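Local coordinates for putative L-alanine-DL-glutamate epimerase (Burkholderia xenovorans, PDB 3GO2), which is a putative epimerase of the mandelate racemase/muconate lactonizing enzyme family that binds magnesium and probably catalyses racemisation or epimerisation, at residues Arg18-Val23 with Asp347-Glu352; Phe22-Leu25 with Ile31-Trp34; Glu39-Pro44 with Thr293-Val298; Lys303-Ala308 with Ala334-Leu339. All blocks are in the same frame, centred on the assembly; numbering follows the deposited sequence.

How the contacts relate
All four contacts are buried, but their chemistry differs. Contact 3 lies nearest the chain centre; contact 2, farther out, includes the partly exposed Lys24 and Val32. Contacts 1 and 2 share strand 19-27. Contact 2 pairs it with its hairpin partner through backbone bonds and a lysine lying on a tryptophan, whereas contact 1 carries it across to the C-terminal domain through a tyrosine-carboxylate hydrogen bond. Contact 3 also spans the domains, near the magnesium sites, with ring edges and a water; it touches contact 1 (His21 on Glu39) and contact 4 (Asn296 on Ile304, from consecutive helices). Contact 4 stays inside the barrel domain, combining small side chains with one hydrogen bond from an asparagine side chain to a helix carbonyl.

Contact 1 (Arg18-Val23 with Asp347-Glu352); sequences RNYHFV and DRLAWE
Tyr20 reaches out from strand 19-27 and sets its hydroxyl against the carboxylate of Glu352, and this one pair carries most of the contact. The phenol donates from OH to Glu352 OE1 over 2.6 Å, a short bond. OE1 lies at the edge of the ring, near its plane, and takes the hydroxyl on its syn side, 19° out of the carboxylate plane. The ring and the carboxylate are nonetheless turned almost perpendicular, 84° apart. Glu352 presents its acid group through a bend about the CB-CG bond (chi2 77°). Leu349 adds the apolar part: its CD1 methyl comes within 4.3 Å of Tyr20 CZ.

The carboxylate is held from several directions. Arg348 NH1 makes a salt bridge with Glu352 OE2 at 3.0 Å, coming from above the carboxylate plane, while OE2 also receives a hydrogen bond from His323 N. This arginine is itself fixed by main-chain carbonyls, NH2 by Asp345 O and NH1 by Tyr321 O. Its side chain lies about 8 Å from that of His125, which binds 2-oxoglutarate and fumarate in other crystal structures of this protein. With these donors around it, Glu352 is likely to stay ionised. A type I beta turn from Leu349 to Glu352, with Glu352 N bonded to Leu349 O at 3.1 Å, brings the leucine and the glutamate to the same tyrosine.

The arrangement belongs to the domain interface of the enolase-superfamily fold: the middle strand of the N-terminal antiparallel sheet is tied to the loop after strand 342-344 in the C-terminal domain.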
loop_
_atom_site.group_PDB
_atom_site.type_symbol
_atom_site.label_atom_id
_atom_site.label_comp_id
_atom_site.label_asym_id
_atom_site.label_seq_id
_atom_site.Cartn_x
_atom_site.Cartn_y
_atom_site.Cartn_z
ATOM N N ARG A 18 32.995 9.945 32.036
ATOM C CA ARG A 18 32.174 8.779 32.025
ATOM C C ARG A 18 33.038 7.628 32.553
ATOM O O ARG A 18 34.221 7.799 32.811
ATOM C CB ARG A 18 31.688 8.472 30.601
ATOM C CG ARG A 18 32.835 8.289 29.631
ATOM C CD ARG A 18 32.350 7.960 28.220
ATOM N NE ARG A 18 33.490 7.895 27.300
ATOM C CZ ARG A 18 33.404 7.557 26.017
ATOM N NH1 ARG A 18 32.218 7.262 25.470
ATOM N NH2 ARG A 18 34.507 7.532 25.269
ATOM N N ASN A 19 32.442 6.452 32.681
ATOM C CA ASN A 19 33.188 5.269 33.049
ATOM C C ASN A 19 33.235 4.293 31.900
ATOM O O ASN A 19 32.385 4.334 30.999
ATOM C CB ASN A 19 32.521 4.586 34.228
ATOM C CG ASN A 19 32.529 5.458 35.466
ATOM O OD1 ASN A 19 33.533 6.110 35.754
ATOM N ND2 ASN A 19 31.423 5.464 36.200
ATOM N N TYR A 20 34.202 3.393 31.959
ATOM C CA TYR A 20 34.184 2.213 31.105
ATOM C C TYR A 20 33.696 1.044 31.923
ATOM O O TYR A 20 33.948 0.987 33.111
ATOM C CB TYR A 20 35.567 1.853 30.624
ATOM C CG TYR A 20 36.226 2.791 29.651
ATOM C CD1 TYR A 20 35.498 3.641 28.808
ATOM C CD2 TYR A 20 37.605 2.758 29.500
ATOM C CE1 TYR A 20 36.133 4.458 27.912
ATOM C CE2 TYR A 20 38.231 3.568 28.594
ATOM C CZ TYR A 20 37.494 4.409 27.802
ATOM O OH TYR A 20 38.157 5.199 26.887
ATOM N N HIS A 21 33.027 0.097 31.276
ATOM C CA HIS A 21 32.608 -1.129 31.916
ATOM C C HIS A 21 33.049 -2.347 31.115
ATOM O O HIS A 21 33.136 -2.290 29.897
ATOM C CB HIS A 21 31.081 -1.184 32.043
ATOM C CG HIS A 21 30.489 -0.041 32.803
ATOM N ND1 HIS A 21 30.019 -0.183 34.092
ATOM C CD2 HIS A 21 30.238 1.242 32.445
ATOM C CE1 HIS A 21 29.520 0.971 34.505
ATOM N NE2 HIS A 21 29.644 1.852 33.530
ATOM N N PHE A 22 33.267 -3.455 31.813
ATOM C CA PHE A 22 33.765 -4.679 31.192
ATOM C C PHE A 22 33.073 -5.884 31.748
ATOM O O PHE A 22 32.697 -5.882 32.927
ATOM C CB PHE A 22 35.287 -4.832 31.417
ATOM C CG PHE A 22 36.067 -3.641 31.026
ATOM C CD1 PHE A 22 36.418 -3.434 29.709
ATOM C CD2 PHE A 22 36.430 -2.683 31.959
ATOM C CE1 PHE A 22 37.119 -2.287 29.337
ATOM C CE2 PHE A 22 37.140 -1.550 31.588
ATOM C CZ PHE A 22 37.467 -1.347 30.289
ATOM N N VAL A 23 32.881 -6.880 30.885
ATOM C CA VAL A 23 32.504 -8.251 31.283
ATOM C C VAL A 23 33.756 -9.125 31.202
ATOM O O VAL A 23 34.503 -9.072 30.228
ATOM C CB VAL A 23 31.411 -8.861 30.394
ATOM C CG1 VAL A 23 31.110 -10.324 30.795
ATOM C CG2 VAL A 23 30.138 -8.012 30.485
ATOM N N ASP A 347 40.921 11.124 19.613
ATOM C CA ASP A 347 41.208 11.756 20.909
ATOM C C ASP A 347 41.079 10.700 22.008
ATOM O O ASP A 347 40.001 10.112 22.198
ATOM C CB ASP A 347 40.271 12.926 21.187
ATOM C CG ASP A 347 40.375 14.036 20.144
ATOM O OD1 ASP A 347 41.427 14.720 20.115
ATOM O OD2 ASP A 347 39.399 14.207 19.360
ATOM N N ARG A 348 42.186 10.459 22.726
ATOM C CA ARG A 348 42.209 9.436 23.770
ATOM C C ARG A 348 42.581 10.033 25.112
ATOM O O ARG A 348 43.315 11.027 25.206
ATOM C CB ARG A 348 43.188 8.300 23.459
ATOM C CG ARG A 348 43.102 7.646 22.076
ATOM C CD ARG A 348 41.696 7.244 21.677
ATOM N NE ARG A 348 41.096 6.267 22.570
ATOM C CZ ARG A 348 39.947 5.635 22.305
ATOM N NH1 ARG A 348 39.438 4.762 23.149
ATOM N NH2 ARG A 348 39.297 5.878 21.173
ATOM N N LEU A 349 42.074 9.402 26.153
ATOM C CA LEU A 349 42.464 9.722 27.518
ATOM C C LEU A 349 43.956 9.478 27.745
ATOM O O LEU A 349 44.562 8.569 27.180
ATOM C CB LEU A 349 41.703 8.845 28.501
ATOM C CG LEU A 349 40.181 8.921 28.480
ATOM C CD1 LEU A 349 39.585 7.825 29.357
ATOM C CD2 LEU A 349 39.672 10.275 28.915
ATOM N N ALA A 350 44.532 10.278 28.635
ATOM C CA ALA A 350 45.956 10.171 28.925
ATOM C C ALA A 350 46.351 8.801 29.487
ATOM O O ALA A 350 47.482 8.350 29.289
ATOM C CB ALA A 350 46.363 11.288 29.878
ATOM N N TRP A 351 45.425 8.135 30.160
ATOM C CA TRP A 351 45.675 6.802 30.720
ATOM C C TRP A 351 45.081 5.641 29.906
ATOM O O TRP A 351 45.083 4.493 30.344
ATOM C CB TRP A 351 45.204 6.742 32.177
ATOM C CG TRP A 351 43.744 6.933 32.390
ATOM C CD1 TRP A 351 42.802 5.947 32.471
ATOM C CD2 TRP A 351 43.040 8.173 32.549
ATOM N NE1 TRP A 351 41.579 6.486 32.714
ATOM C CE2 TRP A 351 41.680 7.850 32.749
ATOM C CE3 TRP A 351 43.421 9.520 32.544
ATOM C CZ2 TRP A 351 40.695 8.815 32.925
ATOM C CZ3 TRP A 351 42.433 10.495 32.733
ATOM C CH2 TRP A 351 41.088 10.132 32.920
ATOM N N GLU A 352 44.581 5.927 28.704
ATOM C CA GLU A 352 43.914 4.880 27.932
ATOM C C GLU A 352 44.815 3.664 27.707
ATOM O O GLU A 352 44.379 2.519 27.864
ATOM C CB GLU A 352 43.466 5.427 26.580
ATOM C CG GLU A 352 42.688 4.452 25.686
ATOM C CD GLU A 352 41.251 4.270 26.102
ATOM O OE1 GLU A 352 40.759 5.067 26.940
ATOM O OE2 GLU A 352 40.606 3.323 25.570
#

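Contact 2 (Phe22-Leu25 with Ile31-Trp34); sequences FVKL and IVGW
Lys24 is extended from its first torsion (chi1 -178°) to its last, while the indole of Trp34 swings beside its backbone N (chi1 -70°), and these torsions lay the two side chains next to each other, pointing the same way. The methylenes of the lysine cover one face of the indole. Lys24 CB sits 3.5 Å from Trp34 CZ3, and CG makes a CH-pi contact 3.9 Å from the centroid of the six-membered ring, only 17° off its normal. Val32 CG1 comes over the same face, toward the five-membered ring and 3.4 Å above the plane, and touches Lys24 CG at 3.7 Å. From another side, Phe22 CB meets the edge of the indole at CZ3, 4.1 Å away.

Beneath this layer the backbones pair antiparallel. Leu25 and Gly33 form a hydrogen-bonded pair, N to O both ways, each bond 2.8 Å long. Lys24 and Trp34 are the neighbouring non-hydrogen-bonded pair. Next to it, Trp34 CA approaches Val23 O in a CA-H...O contact of 3.2 Å.

The charged end of Lys24 goes on to a salt bridge with Glu381. Leu25 points to the other face of the sheet, where it packs on Leu95 of helix 82-103. This is a beta hairpin of strands 19-27 and 32-37, part of the three-stranded antiparallel sheet of the N-terminal domain in the mandelate racemase family.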
loop_
_atom_site.group_PDB
_atom_site.type_symbol
_atom_site.label_atom_id
_atom_site.label_comp_id
_atom_site.label_asym_id
_atom_site.label_seq_id
_atom_site.Cartn_x
_atom_site.Cartn_y
_atom_site.Cartn_z
ATOM N N PHE A 22 33.267 -3.455 31.813
ATOM C CA PHE A 22 33.765 -4.679 31.192
ATOM C C PHE A 22 33.073 -5.884 31.748
ATOM O O PHE A 22 32.697 -5.882 32.927
ATOM C CB PHE A 22 35.287 -4.832 31.417
ATOM C CG PHE A 22 36.067 -3.641 31.026
ATOM C CD1 PHE A 22 36.418 -3.434 29.709
ATOM C CD2 PHE A 22 36.430 -2.683 31.959
ATOM C CE1 PHE A 22 37.119 -2.287 29.337
ATOM C CE2 PHE A 22 37.140 -1.550 31.588
ATOM C CZ PHE A 22 37.467 -1.347 30.289
ATOM N N VAL A 23 32.881 -6.880 30.885
ATOM C CA VAL A 23 32.504 -8.251 31.283
ATOM C C VAL A 23 33.756 -9.125 31.202
ATOM O O VAL A 23 34.503 -9.072 30.228
ATOM C CB VAL A 23 31.411 -8.861 30.394
ATOM C CG1 VAL A 23 31.110 -10.324 30.795
ATOM C CG2 VAL A 23 30.138 -8.012 30.485
ATOM N N LYS A 24 33.962 -9.915 32.248
ATOM C CA LYS A 24 35.073 -10.859 32.355
ATOM C C LYS A 24 34.498 -12.242 32.577
ATOM O O LYS A 24 33.873 -12.504 33.608
ATOM C CB LYS A 24 35.968 -10.501 33.542
ATOM C CG LYS A 24 37.147 -11.425 33.663
ATOM C CD LYS A 24 37.917 -11.190 34.950
ATOM C CE LYS A 24 39.191 -11.958 34.945
ATOM N NZ LYS A 24 39.897 -11.784 36.275
ATOM N N LEU A 25 34.688 -13.123 31.613
ATOM C CA LEU A 25 34.104 -14.454 31.639
ATOM C C LEU A 25 35.244 -15.456 31.695
ATOM O O LEU A 25 36.159 -15.401 30.877
ATOM C CB LEU A 25 33.266 -14.659 30.364
ATOM C CG LEU A 25 32.554 -15.985 30.158
ATOM C CD1 LEU A 25 31.334 -15.727 29.230
ATOM C CD2 LEU A 25 33.476 -17.099 29.623
ATOM N N ILE A 31 40.629 -19.965 30.447
ATOM C CA ILE A 31 40.544 -18.955 29.390
ATOM C C ILE A 31 39.644 -17.831 29.886
ATOM O O ILE A 31 38.612 -18.101 30.504
ATOM C CB ILE A 31 39.928 -19.532 28.095
ATOM C CG1 ILE A 31 40.814 -20.640 27.507
ATOM C CG2 ILE A 31 39.705 -18.411 27.064
ATOM C CD1 ILE A 31 42.005 -20.137 26.808
ATOM N N VAL A 32 40.055 -16.580 29.625
ATOM C CA VAL A 32 39.277 -15.412 30.001
ATOM C C VAL A 32 38.826 -14.677 28.747
ATOM O O VAL A 32 39.657 -14.280 27.931
ATOM C CB VAL A 32 40.060 -14.455 30.894
ATOM C CG1 VAL A 32 39.261 -13.204 31.197
ATOM C CG2 VAL A 32 40.489 -15.178 32.190
ATOM N N GLY A 33 37.509 -14.542 28.600
ATOM C CA GLY A 33 36.907 -13.740 27.542
ATOM C C GLY A 33 36.451 -12.403 28.124
ATOM O O GLY A 33 35.908 -12.344 29.236
ATOM N N TRP A 34 36.666 -11.344 27.343
ATOM C CA TRP A 34 36.344 -9.984 27.734
ATOM C C TRP A 34 35.446 -9.295 26.728
ATOM O O TRP A 34 35.544 -9.531 25.508
ATOM C CB TRP A 34 37.617 -9.142 27.767
ATOM C CG TRP A 34 38.598 -9.439 28.866
ATOM C CD1 TRP A 34 39.746 -10.190 28.772
ATOM C CD2 TRP A 34 38.555 -8.941 30.199
ATOM N NE1 TRP A 34 40.408 -10.189 29.970
ATOM C CE2 TRP A 34 39.692 -9.434 30.864
ATOM C CE3 TRP A 34 37.655 -8.140 30.903
ATOM C CZ2 TRP A 34 39.954 -9.137 32.189
ATOM C CZ3 TRP A 34 37.921 -7.847 32.225
ATOM C CH2 TRP A 34 39.066 -8.343 32.847
#

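Contact 3 (Glu39-Pro44 with Thr293-Val298); sequences EGFGSP and TIWNGV
Trp295 pushes the benzo end of its indole against the loop at Phe41 and Ser43. Its first torsion sets CG beside the backbone N (chi1 -80°), which carries the indole out toward that loop. The CZ2 carbon does the touching: it lies 4.0 Å from Phe41 CD2, at the edge of the phenyl ring and near its plane, with the two side chains crossing at about a right angle. Phe41 O in turn comes to the indole edge in its plane, 3.9 Å from Trp295 CZ2. Ser43 OG sits 3.6 Å from Trp295 CZ2, and the two residues are also joined through a water. That water donates to Ser43 OG at 2.9 Å and accepts a weak bond from Trp295 NE1.

The contact crosses between the two domains of the enolase-superfamily fold, where a loop of the N-terminal domain covers the barrel end that bears the metal ligands. Trp295 is about 4 Å, measured from its side chain, from a bound magnesium ion, and about as far from the side chain of Thr270, which with Tyr249 belongs to a magnesium site. The side chain of Phe41 is about 4 Å from that of Glu269, a ligand of the other magnesium.

Further out, Ser43 OG is hydrogen-bonded to Glu86 OE2 of helix 82-103, which fixes the hydroxyl beside the indole. An inverse gamma turn centred on Phe41, and Ser43 N bonded to Glu39 O at 3.0 Å, shape the loop. On the barrel side, Trp295 N is bonded to Asp292 OD2 as the short helix 293-296 begins. Pro78 of a second subunit packs on both Phe41 and Trp295.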
loop_
_atom_site.group_PDB
_atom_site.type_symbol
_atom_site.label_atom_id
_atom_site.label_comp_id
_atom_site.label_asym_id
_atom_site.label_seq_id
_atom_site.Cartn_x
_atom_site.Cartn_y
_atom_site.Cartn_z
ATOM N N GLU A 39 27.229 2.389 30.063
ATOM C CA GLU A 39 25.978 2.844 30.685
ATOM C C GLU A 39 25.744 4.342 30.491
ATOM O O GLU A 39 24.615 4.826 30.669
ATOM C CB GLU A 39 25.969 2.547 32.169
ATOM C CG GLU A 39 25.886 1.067 32.483
ATOM C CD GLU A 39 25.726 0.762 33.935
ATOM O OE1 GLU A 39 25.741 1.701 34.748
ATOM O OE2 GLU A 39 25.586 -0.431 34.264
ATOM N N GLY A 40 26.796 5.068 30.135
ATOM C CA GLY A 40 26.709 6.528 29.938
ATOM C C GLY A 40 25.804 7.056 28.841
ATOM O O GLY A 40 25.201 8.123 29.009
ATOM N N PHE A 41 25.702 6.333 27.730
ATOM C CA PHE A 41 24.888 6.762 26.587
ATOM C C PHE A 41 23.438 6.346 26.798
ATOM O O PHE A 41 22.874 5.563 26.035
ATOM C CB PHE A 41 25.446 6.205 25.286
ATOM C CG PHE A 41 24.971 6.937 24.040
ATOM C CD1 PHE A 41 25.148 8.307 23.915
ATOM C CD2 PHE A 41 24.415 6.241 22.972
ATOM C CE1 PHE A 41 24.728 8.984 22.781
ATOM C CE2 PHE A 41 24.005 6.912 21.823
ATOM C CZ PHE A 41 24.164 8.296 21.739
ATOM N N GLY A 42 22.855 6.885 27.854
ATOM C CA GLY A 42 21.428 6.743 28.118
ATOM C C GLY A 42 21.020 5.378 28.619
ATOM O O GLY A 42 19.839 5.021 28.523
ATOM N N SER A 43 21.964 4.644 29.219
ATOM C CA SER A 43 21.757 3.220 29.481
ATOM C C SER A 43 22.039 2.801 30.931
ATOM O O SER A 43 22.810 1.875 31.174
ATOM C CB SER A 43 22.626 2.396 28.513
ATOM O OG SER A 43 22.346 2.685 27.160
ATOM N N PRO A 44 21.377 3.438 31.917
ATOM C CA PRO A 44 21.502 2.937 33.275
ATOM C C PRO A 44 20.951 1.513 33.416
ATOM O O PRO A 44 19.941 1.191 32.799
ATOM C CB PRO A 44 20.623 3.900 34.087
ATOM C CG PRO A 44 19.611 4.420 33.098
ATOM C CD PRO A 44 20.337 4.482 31.788
ATOM N N THR A 293 27.430 -2.817 17.642
ATOM C CA THR A 293 27.758 -4.197 17.922
ATOM C C THR A 293 28.109 -4.396 19.389
ATOM O O THR A 293 28.062 -5.515 19.894
ATOM C CB THR A 293 28.908 -4.748 17.038
ATOM O OG1 THR A 293 30.175 -4.365 17.575
ATOM C CG2 THR A 293 28.770 -4.304 15.579
ATOM N N ILE A 294 28.495 -3.318 20.062
ATOM C CA ILE A 294 28.752 -3.345 21.499
ATOM C C ILE A 294 27.424 -3.591 22.254
ATOM O O ILE A 294 27.343 -4.403 23.184
ATOM C CB ILE A 294 29.395 -2.002 21.936
ATOM C CG1 ILE A 294 30.688 -1.721 21.167
ATOM C CG2 ILE A 294 29.609 -1.971 23.446
ATOM C CD1 ILE A 294 31.673 -2.898 21.084
ATOM N N TRP A 295 26.381 -2.896 21.828
ATOM C CA TRP A 295 25.038 -3.091 22.332
ATOM C C TRP A 295 24.418 -4.446 21.904
ATOM O O TRP A 295 23.823 -5.158 22.714
ATOM C CB TRP A 295 24.156 -1.970 21.781
ATOM C CG TRP A 295 24.272 -0.680 22.513
ATOM C CD1 TRP A 295 25.307 -0.258 23.295
ATOM C CD2 TRP A 295 23.289 0.355 22.553
ATOM N NE1 TRP A 295 25.022 0.982 23.828
ATOM C CE2 TRP A 295 23.785 1.375 23.383
ATOM C CE3 TRP A 295 22.030 0.514 21.958
ATOM C CZ2 TRP A 295 23.057 2.541 23.652
ATOM C CZ3 TRP A 295 21.306 1.661 22.244
ATOM C CH2 TRP A 295 21.829 2.657 23.067
ATOM N N ASN A 296 24.500 -4.758 20.607
ATOM C CA ASN A 296 23.781 -5.933 20.056
ATOM C C ASN A 296 24.445 -7.275 20.319
ATOM O O ASN A 296 23.785 -8.317 20.351
ATOM C CB ASN A 296 23.567 -5.759 18.548
ATOM C CG ASN A 296 22.322 -4.975 18.228
ATOM O OD1 ASN A 296 21.232 -5.549 18.145
ATOM N ND2 ASN A 296 22.481 -3.683 17.983
ATOM N N GLY A 297 25.766 -7.246 20.506
ATOM C CA GLY A 297 26.594 -8.430 20.349
ATOM C C GLY A 297 27.004 -8.541 18.900
ATOM O O GLY A 297 26.218 -8.288 17.971
ATOM N N VAL A 298 28.249 -8.929 18.669
ATOM C CA VAL A 298 28.728 -9.053 17.315
ATOM C C VAL A 298 28.043 -10.161 16.512
ATOM O O VAL A 298 27.872 -10.006 15.298
ATOM C CB VAL A 298 30.305 -9.217 17.321
ATOM C CG1 VAL A 298 30.827 -9.699 15.974
ATOM C CG2 VAL A 298 30.949 -7.893 17.742
HETATM O O HOH W 1 25.139 2.530 26.361
#

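Contact 4 (Lys303-Ala308 with Ala334-Leu339); sequences KIAAFA and AAVPNL
Ala305 and Asn338 are joined by the one polar link of the contact. The side-chain amide donates from Asn338 ND2 to Ala305 O over 3.0 Å, with an N-H...O angle of 153°. The donor is tilted somewhat from the carbonyl plane and the acceptor somewhat from the amide plane, so the bond is fairly straight at the hydrogen but planar with neither group. Asn338 aims its amide with CG lodged between backbone N and carbonyl carbon (chi1 54°), at the centre of an inverse gamma turn. ND2 has a second acceptor in Ile313 O, just ahead of strand 314-317.

The van der Waals contacts are small and close. Ala305 CB nestles against both methyls of Val336, 4.0 Å from CG2 and 4.1 Å from CG1. One helical turn on, Ala308 CB packs against the nitrogen of the asparagine, 3.8 Å from ND2. Alanines at 305 and 308 let the loop come near, Ala305 and Val336 having their CA atoms 7.0 Å apart; Met302 of the same helix also packs on Val336. Ala308 and Val336 both touch Val315 of the intervening strand.

Further bonds hold the loop: the Arg116 guanidinium donates from NH1 to Val336 O and from NH2 to Pro337 O, and Asn338 is bonded through its backbone to Val315. Leu339 O accepts from Asn190 ND2 of a neighbouring subunit.

Chemically, the link between helix and loop is made by a neutral group: a buried carboxamide nitrogen, satisfied by two main-chain carbonyls, ties together helix 298-310, the residue just before strand 314-317 and the loop after helix 323-335.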
loop_
_atom_site.group_PDB
_atom_site.type_symbol
_atom_site.label_atom_id
_atom_site.label_comp_id
_atom_site.label_asym_id
_atom_site.label_seq_id
_atom_site.Cartn_x
_atom_site.Cartn_y
_atom_site.Cartn_z
ATOM N N LYS A 303 23.988 -10.837 11.731
ATOM C CA LYS A 303 22.651 -11.052 11.217
ATOM C C LYS A 303 22.070 -9.751 10.607
ATOM O O LYS A 303 21.538 -9.742 9.478
ATOM C CB LYS A 303 21.727 -11.577 12.329
ATOM C CG LYS A 303 22.130 -12.917 12.947
ATOM C CD LYS A 303 21.190 -13.292 14.090
ATOM C CE LYS A 303 21.647 -14.560 14.776
ATOM N NZ LYS A 303 20.756 -14.869 15.977
ATOM N N ILE A 304 22.191 -8.657 11.358
ATOM C CA ILE A 304 21.744 -7.347 10.922
ATOM C C ILE A 304 22.506 -6.916 9.654
ATOM O O ILE A 304 21.915 -6.410 8.694
ATOM C CB ILE A 304 21.926 -6.306 12.020
ATOM C CG1 ILE A 304 21.119 -6.666 13.259
ATOM C CG2 ILE A 304 21.566 -4.916 11.514
ATOM C CD1 ILE A 304 21.588 -5.858 14.500
ATOM N N ALA A 305 23.816 -7.135 9.635
ATOM C CA ALA A 305 24.590 -6.810 8.442
ATOM C C ALA A 305 24.117 -7.565 7.193
ATOM O O ALA A 305 24.020 -6.992 6.101
ATOM C CB ALA A 305 26.077 -7.070 8.688
ATOM N N ALA A 306 23.846 -8.862 7.334
ATOM C CA ALA A 306 23.318 -9.662 6.233
ATOM C C ALA A 306 21.979 -9.154 5.736
ATOM O O ALA A 306 21.708 -9.177 4.522
ATOM C CB ALA A 306 23.192 -11.150 6.642
ATOM N N PHE A 307 21.135 -8.726 6.674
ATOM C CA PHE A 307 19.819 -8.186 6.366
ATOM C C PHE A 307 19.972 -6.886 5.564
ATOM O O PHE A 307 19.314 -6.714 4.518
ATOM C CB PHE A 307 19.045 -7.969 7.676
ATOM C CG PHE A 307 17.717 -7.309 7.499
ATOM C CD1 PHE A 307 16.741 -7.852 6.679
ATOM C CD2 PHE A 307 17.404 -6.184 8.232
ATOM C CE1 PHE A 307 15.506 -7.249 6.585
ATOM C CE2 PHE A 307 16.184 -5.588 8.139
ATOM C CZ PHE A 307 15.244 -6.102 7.289
ATOM N N ALA A 308 20.876 -6.004 6.008
ATOM C CA ALA A 308 21.166 -4.780 5.293
ATOM C C ALA A 308 21.703 -5.081 3.897
ATOM O O ALA A 308 21.326 -4.416 2.929
ATOM C CB ALA A 308 22.204 -3.929 6.088
ATOM N N ALA A 334 36.133 -6.423 9.795
ATOM C CA ALA A 334 36.928 -7.300 8.964
ATOM C C ALA A 334 36.133 -8.302 8.130
ATOM O O ALA A 334 36.547 -8.673 7.020
ATOM C CB ALA A 334 37.954 -8.027 9.834
ATOM N N ALA A 335 34.986 -8.753 8.658
ATOM C CA ALA A 335 34.232 -9.851 8.108
ATOM C C ALA A 335 33.006 -9.427 7.271
ATOM O O ALA A 335 32.463 -10.226 6.489
ATOM C CB ALA A 335 33.784 -10.776 9.262
ATOM N N VAL A 336 32.548 -8.192 7.458
ATOM C CA VAL A 336 31.321 -7.731 6.782
ATOM C C VAL A 336 31.612 -7.196 5.377
ATOM O O VAL A 336 32.361 -6.236 5.249
ATOM C CB VAL A 336 30.627 -6.651 7.610
ATOM C CG1 VAL A 336 29.516 -6.016 6.810
ATOM C CG2 VAL A 336 30.086 -7.286 8.917
ATOM N N PRO A 337 31.032 -7.803 4.303
ATOM C CA PRO A 337 31.336 -7.254 2.979
ATOM C C PRO A 337 30.797 -5.847 2.794
ATOM O O PRO A 337 31.504 -4.979 2.264
ATOM C CB PRO A 337 30.608 -8.201 2.008
ATOM C CG PRO A 337 29.559 -8.848 2.828
ATOM C CD PRO A 337 30.158 -8.981 4.207
ATOM N N ASN A 338 29.569 -5.623 3.233
ATOM C CA ASN A 338 28.857 -4.371 2.985
ATOM C C ASN A 338 29.190 -3.309 4.049
ATOM O O ASN A 338 28.322 -2.840 4.768
ATOM C CB ASN A 338 27.336 -4.619 2.852
ATOM C CG ASN A 338 26.730 -5.377 4.051
ATOM O OD1 ASN A 338 27.289 -6.380 4.501
ATOM N ND2 ASN A 338 25.575 -4.920 4.531
ATOM N N LEU A 339 30.479 -2.959 4.144
ATOM C CA LEU A 339 30.990 -2.044 5.160
ATOM C C LEU A 339 31.174 -0.643 4.587
ATOM O O LEU A 339 31.989 -0.435 3.670
ATOM C CB LEU A 339 32.325 -2.545 5.725
ATOM C CG LEU A 339 33.018 -1.651 6.754
ATOM C CD1 LEU A 339 32.312 -1.686 8.117
ATOM C CD2 LEU A 339 34.498 -2.062 6.902
#